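Local structure of branched-chain-amino-acid aminotransferase (Pseudomonas sp. UW4, 6JIF) at residues Lys37-Leu43 / Gly54-Asn60; Gly49-Lys53 / Pro113-Gln119. The protein catalyses, as a pyridoxal-phosphate-dependent enzyme, the transfer of amino groups between branched-chain amino acids and 2-oxo acids. All blocks are in the same frame, centred on the assembly; numbering follows the deposited sequence.

Contact 1: Lys37-Leu43 / Gly54-Asn60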
# COMPACT_ATOMS: atom_id res chain seq x y z
N LYS B 37 -12.40 -18.37 -12.77
CA LYS B 37 -12.33 -19.26 -11.60
C LYS B 37 -11.96 -20.68 -12.04
O LYS B 37 -12.70 -21.34 -12.79
CB LYS B 37 -13.63 -19.25 -10.81
CG LYS B 37 -13.63 -20.14 -9.58
CD LYS B 37 -15.04 -20.26 -9.03
CE LYS B 37 -15.03 -21.03 -7.74
NZ LYS B 37 -16.42 -21.18 -7.21
N THR B 38 -10.78 -21.11 -11.62
CA THR B 38 -10.30 -22.45 -11.86
C THR B 38 -10.76 -23.35 -10.71
O THR B 38 -11.40 -22.91 -9.75
CB THR B 38 -8.77 -22.41 -12.03
OG1 THR B 38 -8.20 -21.71 -10.92
CG2 THR B 38 -8.42 -21.67 -13.35
N ASP B 39 -10.40 -24.63 -10.79
CA ASP B 39 -11.01 -25.66 -9.96
C ASP B 39 -10.52 -25.62 -8.51
O ASP B 39 -11.34 -25.65 -7.59
CB ASP B 39 -10.71 -27.02 -10.55
CG ASP B 39 -11.52 -27.28 -11.79
OD1 ASP B 39 -12.52 -26.57 -12.04
OD2 ASP B 39 -11.14 -28.20 -12.53
N LYS B 40 -9.20 -25.59 -8.29
CA LYS B 40 -8.65 -25.65 -6.93
C LYS B 40 -7.59 -24.58 -6.74
O LYS B 40 -6.84 -24.25 -7.65
CB LYS B 40 -7.99 -27.02 -6.61
CG LYS B 40 -8.76 -28.24 -6.96
CD LYS B 40 -9.49 -28.78 -5.77
CE LYS B 40 -9.77 -30.27 -5.93
NZ LYS B 40 -10.72 -30.73 -4.92
N ARG B 41 -7.48 -24.10 -5.52
CA ARG B 41 -6.39 -23.22 -5.16
C ARG B 41 -5.75 -23.74 -3.89
O ARG B 41 -6.33 -24.54 -3.16
CB ARG B 41 -6.84 -21.71 -4.99
CG ARG B 41 -7.93 -21.41 -3.95
CD ARG B 41 -9.34 -21.63 -4.51
NE ARG B 41 -9.52 -20.80 -5.71
CZ ARG B 41 -10.09 -21.20 -6.84
NH1 ARG B 41 -10.60 -22.43 -6.96
NH2 ARG B 41 -10.13 -20.36 -7.88
N TYR B 42 -4.50 -23.33 -3.68
CA TYR B 42 -3.78 -23.63 -2.44
C TYR B 42 -4.09 -22.62 -1.34
O TYR B 42 -4.15 -21.39 -1.56
CB TYR B 42 -2.28 -23.61 -2.73
CG TYR B 42 -1.43 -24.00 -1.58
CD1 TYR B 42 -1.15 -25.30 -1.35
CD2 TYR B 42 -0.83 -23.03 -0.78
CE1 TYR B 42 -0.32 -25.68 -0.28
CE2 TYR B 42 -0.01 -23.38 0.29
CZ TYR B 42 0.24 -24.71 0.53
OH TYR B 42 1.05 -25.12 1.55
N LEU B 43 -4.21 -23.14 -0.12
CA LEU B 43 -4.52 -22.29 1.03
C LEU B 43 -3.77 -22.82 2.25
O LEU B 43 -3.89 -24.00 2.60
CB LEU B 43 -6.02 -22.27 1.29
CG LEU B 43 -6.55 -21.39 2.44
CD1 LEU B 43 -6.38 -19.91 2.18
CD2 LEU B 43 -8.01 -21.75 2.60
N GLY B 54 -1.04 -26.89 4.61
CA GLY B 54 -1.64 -26.44 3.38
C GLY B 54 -2.64 -27.45 2.84
O GLY B 54 -2.56 -28.65 3.10
N THR B 55 -3.57 -26.95 2.04
CA THR B 55 -4.61 -27.78 1.46
C THR B 55 -4.97 -27.20 0.09
O THR B 55 -4.64 -26.04 -0.23
CB THR B 55 -5.82 -27.80 2.38
OG1 THR B 55 -6.72 -28.83 1.99
CG2 THR B 55 -6.56 -26.44 2.34
N LEU B 56 -5.63 -28.01 -0.73
CA LEU B 56 -6.23 -27.49 -1.96
C LEU B 56 -7.73 -27.39 -1.74
O LEU B 56 -8.37 -28.37 -1.34
CB LEU B 56 -5.91 -28.36 -3.17
CG LEU B 56 -4.45 -28.48 -3.61
CD1 LEU B 56 -4.32 -29.61 -4.62
CD2 LEU B 56 -3.92 -27.15 -4.15
N THR B 57 -8.30 -26.22 -2.04
CA THR B 57 -9.71 -25.98 -1.78
C THR B 57 -10.38 -25.45 -3.04
O THR B 57 -9.72 -24.88 -3.91
CB THR B 57 -9.92 -24.98 -0.64
OG1 THR B 57 -11.33 -24.76 -0.43
CG2 THR B 57 -9.24 -23.65 -0.91
N GLU B 58 -11.69 -25.68 -3.16
CA GLU B 58 -12.46 -25.16 -4.28
C GLU B 58 -13.02 -23.77 -4.02
O GLU B 58 -13.55 -23.16 -4.95
CB GLU B 58 -13.62 -26.08 -4.60
CG GLU B 58 -13.18 -27.46 -4.94
CD GLU B 58 -14.35 -28.32 -5.34
OE1 GLU B 58 -15.17 -27.88 -6.19
OE2 GLU B 58 -14.48 -29.43 -4.77
N ASP B 59 -12.90 -23.24 -2.81
CA ASP B 59 -13.53 -21.99 -2.44
C ASP B 59 -12.66 -20.83 -2.87
O ASP B 59 -11.55 -20.67 -2.34
CB ASP B 59 -13.76 -21.95 -0.92
CG ASP B 59 -14.66 -20.79 -0.45
OD1 ASP B 59 -15.19 -20.04 -1.29
OD2 ASP B 59 -14.84 -20.63 0.78
N ASN B 60 -13.15 -19.98 -3.79
CA ASN B 60 -12.40 -18.80 -4.18
C ASN B 60 -12.80 -17.55 -3.40
O ASN B 60 -12.44 -16.43 -3.81
CB ASN B 60 -12.52 -18.58 -5.70
CG ASN B 60 -13.86 -17.97 -6.10
OD1 ASN B 60 -14.89 -18.12 -5.41
ND2 ASN B 60 -13.86 -17.29 -7.25

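Contact 2: Gly49-Lys53 / Pro113-Gln119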
# COMPACT_ATOMS: atom_id res chain seq x y z
N GLY B 49 3.33 -19.42 15.21
CA GLY B 49 4.71 -19.54 14.77
C GLY B 49 4.97 -20.53 13.65
O GLY B 49 6.14 -20.82 13.38
N GLU B 50 3.94 -21.04 12.98
CA GLU B 50 4.19 -22.05 11.97
C GLU B 50 3.14 -22.01 10.88
O GLU B 50 1.97 -21.68 11.14
CB GLU B 50 4.17 -23.46 12.53
CG GLU B 50 5.33 -23.80 13.39
CD GLU B 50 5.06 -25.10 14.11
OE1 GLU B 50 5.22 -26.17 13.47
OE2 GLU B 50 4.64 -25.03 15.30
N TRP B 51 3.56 -22.41 9.67
CA TRP B 51 2.64 -22.69 8.58
C TRP B 51 2.03 -24.07 8.78
O TRP B 51 2.69 -25.01 9.25
CB TRP B 51 3.33 -22.65 7.21
CG TRP B 51 3.78 -21.27 6.76
CD1 TRP B 51 5.05 -20.81 6.72
CD2 TRP B 51 2.95 -20.20 6.33
NE1 TRP B 51 5.09 -19.53 6.27
CE2 TRP B 51 3.81 -19.12 6.01
CE3 TRP B 51 1.59 -20.05 6.14
CZ2 TRP B 51 3.35 -17.89 5.58
CZ3 TRP B 51 1.13 -18.82 5.69
CH2 TRP B 51 2.00 -17.76 5.40
N ASP B 52 0.75 -24.18 8.46
CA ASP B 52 0.14 -25.49 8.45
C ASP B 52 0.61 -26.26 7.22
O ASP B 52 1.45 -25.79 6.45
CB ASP B 52 -1.38 -25.38 8.53
CG ASP B 52 -1.99 -24.70 7.33
OD1 ASP B 52 -1.42 -24.73 6.22
OD2 ASP B 52 -3.09 -24.14 7.49
N LYS B 53 0.06 -27.44 7.02
CA LYS B 53 0.57 -28.20 5.89
C LYS B 53 -0.06 -27.78 4.58
O LYS B 53 0.42 -28.17 3.53
CB LYS B 53 0.33 -29.69 6.13
CG LYS B 53 1.45 -30.37 6.91
CD LYS B 53 1.66 -29.74 8.29
CE LYS B 53 2.87 -30.31 9.04
NZ LYS B 53 3.04 -31.77 8.72
N PRO B 113 5.73 -13.71 7.89
CA PRO B 113 6.53 -14.95 7.88
C PRO B 113 6.82 -15.34 6.44
O PRO B 113 6.01 -15.12 5.55
CB PRO B 113 5.62 -15.98 8.56
CG PRO B 113 4.26 -15.38 8.52
CD PRO B 113 4.42 -13.90 8.54
N GLN B 114 8.00 -15.92 6.24
CA GLN B 114 8.42 -16.29 4.91
C GLN B 114 8.00 -17.73 4.63
O GLN B 114 7.88 -18.56 5.54
CB GLN B 114 9.94 -16.12 4.79
CG GLN B 114 10.39 -14.71 4.99
CD GLN B 114 11.88 -14.57 5.00
OE1 GLN B 114 12.61 -15.37 4.41
NE2 GLN B 114 12.36 -13.57 5.73
N VAL B 115 7.76 -17.99 3.36
CA VAL B 115 7.51 -19.33 2.85
C VAL B 115 8.83 -19.81 2.26
O VAL B 115 9.35 -19.18 1.34
CB VAL B 115 6.39 -19.33 1.79
CG1 VAL B 115 6.10 -20.77 1.26
CG2 VAL B 115 5.15 -18.71 2.37
N ASP B 116 9.37 -20.91 2.81
CA ASP B 116 10.65 -21.41 2.32
C ASP B 116 10.49 -21.94 0.89
O ASP B 116 9.40 -22.25 0.41
CB ASP B 116 11.24 -22.48 3.25
CG ASP B 116 10.38 -23.71 3.35
OD1 ASP B 116 10.47 -24.63 2.47
OD2 ASP B 116 9.63 -23.79 4.35
N THR B 117 11.62 -21.98 0.19
CA THR B 117 11.60 -22.18 -1.25
C THR B 117 11.01 -23.54 -1.64
O THR B 117 10.22 -23.62 -2.59
CB THR B 117 13.02 -22.04 -1.78
OG1 THR B 117 13.43 -20.70 -1.58
CG2 THR B 117 13.08 -22.41 -3.30
N GLU B 118 11.33 -24.61 -0.91
CA GLU B 118 10.81 -25.91 -1.35
C GLU B 118 9.32 -26.01 -1.09
O GLU B 118 8.58 -26.47 -1.95
CB GLU B 118 11.58 -27.08 -0.72
CG GLU B 118 13.00 -27.24 -1.32
CD GLU B 118 13.02 -27.22 -2.89
OE1 GLU B 118 12.39 -28.10 -3.54
OE2 GLU B 118 13.66 -26.31 -3.48
N GLN B 119 8.84 -25.46 0.04
CA GLN B 119 7.40 -25.35 0.30
C GLN B 119 6.70 -24.55 -0.81
O GLN B 119 5.64 -24.95 -1.34
CB GLN B 119 7.20 -24.71 1.68
CG GLN B 119 5.76 -24.40 2.16
CD GLN B 119 5.69 -23.69 3.58
OE1 GLN B 119 6.73 -23.36 4.20
NE2 GLN B 119 4.46 -23.47 4.08

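Contact 1: Lys37-Leu43 / Gly54-Asn60
Arg-41 and Thr-57 face each other as a hydrogen-bonded antiparallel pair in the beta hairpin of strands 41-47 and 50-57, at the end away from its turn. Arg-41 N gives to Thr-57 O at 2.9 Å, and Thr-57 N returns a bond to Arg-41 O at 2.8 Å. Leu-43 and Thr-55 repeat this pattern, with Tyr-42 and Leu-56 as the non-hydrogen-bonded pair in between. Arg-41 carries CG between its backbone N and carbonyl carbon (chi1 58°) and bends at the next two torsions, which folds the guanidinium back toward Asn-60. There the CB of Asn-60 lies over one guanidinium face, 3.7 Å from Arg-41 NH2, with the amide turned 76° from the guanidinium plane. Arg-41 NH1 bonds to Thr-38 O at 2.9 Å; the oxygen sits in the guanidinium plane, while the N-H comes from above the carbonyl plane. Glu-66 of the second subunit takes NH2 in a salt bridge, so the group is fixed from both its own chain and the dimer partner. Lys-37, fully extended, crosses the Asn-60 amide at about a right angle, its CD 3.7 Å from Asn-60 ND2, which bonds to Tyr-35 OH. Farther out, Lys-40 NZ and Glu-58 OE2 form only a long salt bridge of 4.0 Å. On the sheet face turned from Arg-41 and Thr-57, Leu-56 CD2 meets the Tyr-42 ring at its edge, and helix 117-130 packs against both residues. Tyr-42 OH comes within 3.5 Å of Gly-54 CA, where a CB would collide with the hydroxyl. Beyond the strand the chain bends in an ST turn: Thr-57 OG1 accepts from Asp-59 N at 3.2 Å, with an N-H...O angle of 173°.

Contact 2: Gly49-Lys53 / Pro113-Gln119
Trp-51 lays its indole along Pro-113 to Val-115, the connection leading into helix 117-130. Pro-113 comes first, its CG 4.0 Å from Trp-51 CZ2; its carbonyl oxygen lies at the ring edge, in plane, buried with no polar partner in the model. Next, Gln-114 turns its backbone oxygen to the indole N-H: Trp-51 NE1 to Gln-114 O is 3.0 Å, with the oxygen in the ring plane but the N-H arriving 55° above the carbonyl plane. Val-115 then sets CG2 over one ring face, off centre toward the rim and 3.8 Å from Trp-51 CZ2. With an alanine at Trp-51, Gln-114 O is likely to lose its indole donor, and a gap would probably open beside Val-115 and Pro-113. Asp-116 is the N-cap of the helix, its OD1 accepting from Gln-119 N at 3.0 Å. Within the first helical turn, Gln-119 is extended, with CG anti to the backbone N (chi1 176°), and so reaches the indole, its amide plane 82° from the ring. Phe-46 adds an edge-to-face ring contact to Trp-51. The whole is a helix-on-sheet arrangement, in which a strand's tryptophan packs on the connection entering an N-capped helix.

Both contacts lie at the surface, each centred about 22 Å from the centre of the chain, and their centres are about 18 Å apart. They share strand 50-57: contact 1 pairs its later part with strand 41-47 inside one sheet, whereas contact 2 joins its beginning to the entry of helix 117-130, a segment distant in sequence. Paired backbone hydrogen bonds hold contact 1, with charged side chains round its end, one of them bridging to the second subunit; in contact 2 one indole does most of the work, and no other chain touches it. Helix 117-130 reaches both contacts. The two meet directly where Tyr-42 OH packs 3.7 Å from Lys-53 O.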